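PDB 3V7B: uncharacterized protein from Corynebacterium diphtheriae, which is of unknown function but belongs to the DUF2020 family, placed in the Mog1p/PsbP clan. Local coordinates for residues V124-W129 with L140-A145. Residues are numbered along the deposited sequence; the frame is centred on the assembly and turned at random. Where two conformers were deposited one is given.
Sequences VAVVVW and LMAKEA
Val128 meets Met141 and Ala142 where the C-terminal helix 135-149 packs on one face of the antiparallel sheet, an alpha+beta layer arrangement consistent with the Mog1p/PsbP clan. Strand 124-130 lies in the middle of that sheet, bonded through its backbone to strands 69-75 and 114-121, and leads through a short connection into the helix that folds back over it. The two segments run at 143° to each other, with axes 8.2 Å apart at their closest. Val128 divides its two methyls between successive helix residues. Its CG1, anti to the backbone N (chi1 172°), faces Met141, a selenomethionine, and lies 4.0 Å from Met141 CB and 3.9 Å from Met141 CE. The Met141 chain crosses Val128 at about a right angle and bends at chi3 (-76°), which brings its terminal methyl back to the same valine branch. The other Val128 branch, CG2, packs against the helix backbone, 3.7 Å from Ala142 N, and also touches the alanine methyl. The small side chain of Ala142 lets the helix come close here, with the CA atoms of Val128 and Ala142 6.1 Å apart. All four touching residues are buried, and the side-chain contacts between them are all apolar. Outside the two segments, Met141 reaches Trp35 and Asn40 of helix 33-40, while Ala142 also touches Tyr117 on the neighbouring strand. Two residues back along the strand, Val126 points to the same side and extends the contact more loosely through its CG1, so that Ala142 CB lies against both valines, 3.8 Å from Val128 CG2 and 4.2 Å from Val126 CG1.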
loop_
_atom_site.group_PDB
_atom_site.type_symbol
_atom_site.label_atom_id
_atom_site.label_comp_id
_atom_site.label_asym_id
_atom_site.label_seq_id
_atom_site.Cartn_x
_atom_site.Cartn_y
_atom_site.Cartn_z
ATOM N N VAL A 124 -10.890 -6.295 -5.231
ATOM C CA VAL A 124 -9.791 -6.082 -4.302
ATOM C C VAL A 124 -8.800 -5.118 -4.892
ATOM O O VAL A 124 -8.374 -5.243 -6.070
ATOM C CB VAL A 124 -9.102 -7.413 -3.960
ATOM C CG1 VAL A 124 -7.930 -7.204 -2.975
ATOM C CG2 VAL A 124 -10.175 -8.345 -3.375
ATOM N N ALA A 125 -8.397 -4.138 -4.071
ATOM C CA ALA A 125 -7.321 -3.225 -4.484
ATOM C C ALA A 125 -6.143 -3.260 -3.476
ATOM O O ALA A 125 -6.353 -3.416 -2.297
ATOM C CB ALA A 125 -7.851 -1.794 -4.691
ATOM N N VAL A 126 -4.924 -3.159 -3.989
ATOM C CA VAL A 126 -3.703 -3.125 -3.209
ATOM C C VAL A 126 -2.922 -1.864 -3.639
ATOM O O VAL A 126 -2.566 -1.712 -4.824
ATOM C CB VAL A 126 -2.853 -4.411 -3.405
ATOM C CG1 VAL A 126 -1.478 -4.309 -2.732
ATOM C CG2 VAL A 126 -3.598 -5.667 -2.915
ATOM N N VAL A 127 -2.640 -0.965 -2.704
ATOM C CA VAL A 127 -1.883 0.268 -3.005
ATOM C C VAL A 127 -0.666 0.332 -2.053
ATOM O O VAL A 127 -0.786 0.136 -0.845
ATOM C CB VAL A 127 -2.758 1.553 -2.773
ATOM C CG1 VAL A 127 -1.992 2.835 -3.027
ATOM C CG2 VAL A 127 -4.088 1.507 -3.576
ATOM N N VAL A 128 0.486 0.698 -2.583
ATOM C CA VAL A 128 1.635 0.862 -1.775
ATOM C C VAL A 128 2.203 2.197 -2.204
ATOM O O VAL A 128 2.302 2.449 -3.413
ATOM C CB VAL A 128 2.682 -0.255 -2.015
ATOM C CG1 VAL A 128 3.988 0.002 -1.317
ATOM C CG2 VAL A 128 2.183 -1.642 -1.588
ATOM N N TRP A 129 2.505 3.019 -1.201
ATOM C CA TRP A 129 3.198 4.267 -1.379
ATOM C C TRP A 129 4.560 4.088 -0.700
ATOM O O TRP A 129 4.660 3.452 0.361
ATOM C CB TRP A 129 2.440 5.364 -0.660
ATOM C CG TRP A 129 1.151 5.778 -1.287
ATOM C CD1 TRP A 129 0.955 6.662 -2.307
ATOM C CD2 TRP A 129 -0.166 5.361 -0.870
ATOM N NE1 TRP A 129 -0.379 6.858 -2.539
ATOM C CE2 TRP A 129 -1.108 6.081 -1.710
ATOM C CE3 TRP A 129 -0.650 4.508 0.128
ATOM C CZ2 TRP A 129 -2.450 5.956 -1.548
ATOM C CZ3 TRP A 129 -2.013 4.344 0.264
ATOM C CH2 TRP A 129 -2.905 5.025 -0.528
ATOM N N LEU A 140 7.672 -4.182 -5.431
ATOM C CA LEU A 140 8.135 -5.383 -4.686
ATOM C C LEU A 140 7.339 -5.611 -3.437
ATOM O O LEU A 140 6.947 -6.739 -3.131
ATOM C CB LEU A 140 9.606 -5.244 -4.317
ATOM C CG LEU A 140 10.650 -5.319 -5.438
ATOM C CD1 LEU A 140 12.055 -4.877 -4.962
ATOM C CD2 LEU A 140 10.652 -6.746 -6.007
HETATM N N MSE A 141 7.047 -4.507 -2.747
HETATM C CA MSE A 141 6.206 -4.583 -1.575
HETATM C C MSE A 141 4.768 -5.020 -1.902
HETATM O O MSE A 141 4.193 -5.818 -1.189
HETATM C CB MSE A 141 6.281 -3.223 -0.809
HETATM C CG MSE A 141 7.597 -3.005 -0.142
HETATM SE SE MSE A 141 7.671 -1.403 0.984
HETATM C CE MSE A 141 7.812 -0.018 -0.361
ATOM N N ALA A 142 4.176 -4.460 -2.951
ATOM C CA ALA A 142 2.815 -4.870 -3.336
ATOM C C ALA A 142 2.767 -6.328 -3.682
ATOM O O ALA A 142 1.852 -7.058 -3.247
ATOM C CB ALA A 142 2.291 -4.065 -4.490
ATOM N N LYS A 143 3.699 -6.784 -4.495
ATOM C CA LYS A 143 3.772 -8.191 -4.873
ATOM C C LYS A 143 3.928 -9.121 -3.686
ATOM O O LYS A 143 3.276 -10.149 -3.612
ATOM C CB LYS A 143 4.899 -8.400 -5.872
ATOM C CG LYS A 143 4.578 -7.762 -7.209
ATOM C CD LYS A 143 5.741 -7.941 -8.209
ATOM C CE LYS A 143 5.612 -9.257 -8.954
ATOM N NZ LYS A 143 6.580 -10.254 -8.445
ATOM N N GLU A 144 4.759 -8.723 -2.735
ATOM C CA GLU A 144 4.990 -9.518 -1.558
ATOM C C GLU A 144 3.769 -9.601 -0.690
ATOM O O GLU A 144 3.420 -10.707 -0.225
ATOM C CB GLU A 144 6.167 -8.965 -0.763
ATOM C CG GLU A 144 6.561 -9.728 0.511
ATOM C CD GLU A 144 6.827 -11.226 0.314
ATOM O OE1 GLU A 144 7.150 -11.666 -0.808
ATOM O OE2 GLU A 144 6.673 -11.968 1.322
ATOM N N ALA A 145 3.070 -8.477 -0.510
ATOM C CA ALA A 145 1.826 -8.468 0.294
ATOM C C ALA A 145 0.800 -9.368 -0.369
ATOM O O ALA A 145 0.188 -10.224 0.293
ATOM C CB ALA A 145 1.276 -7.004 0.448
#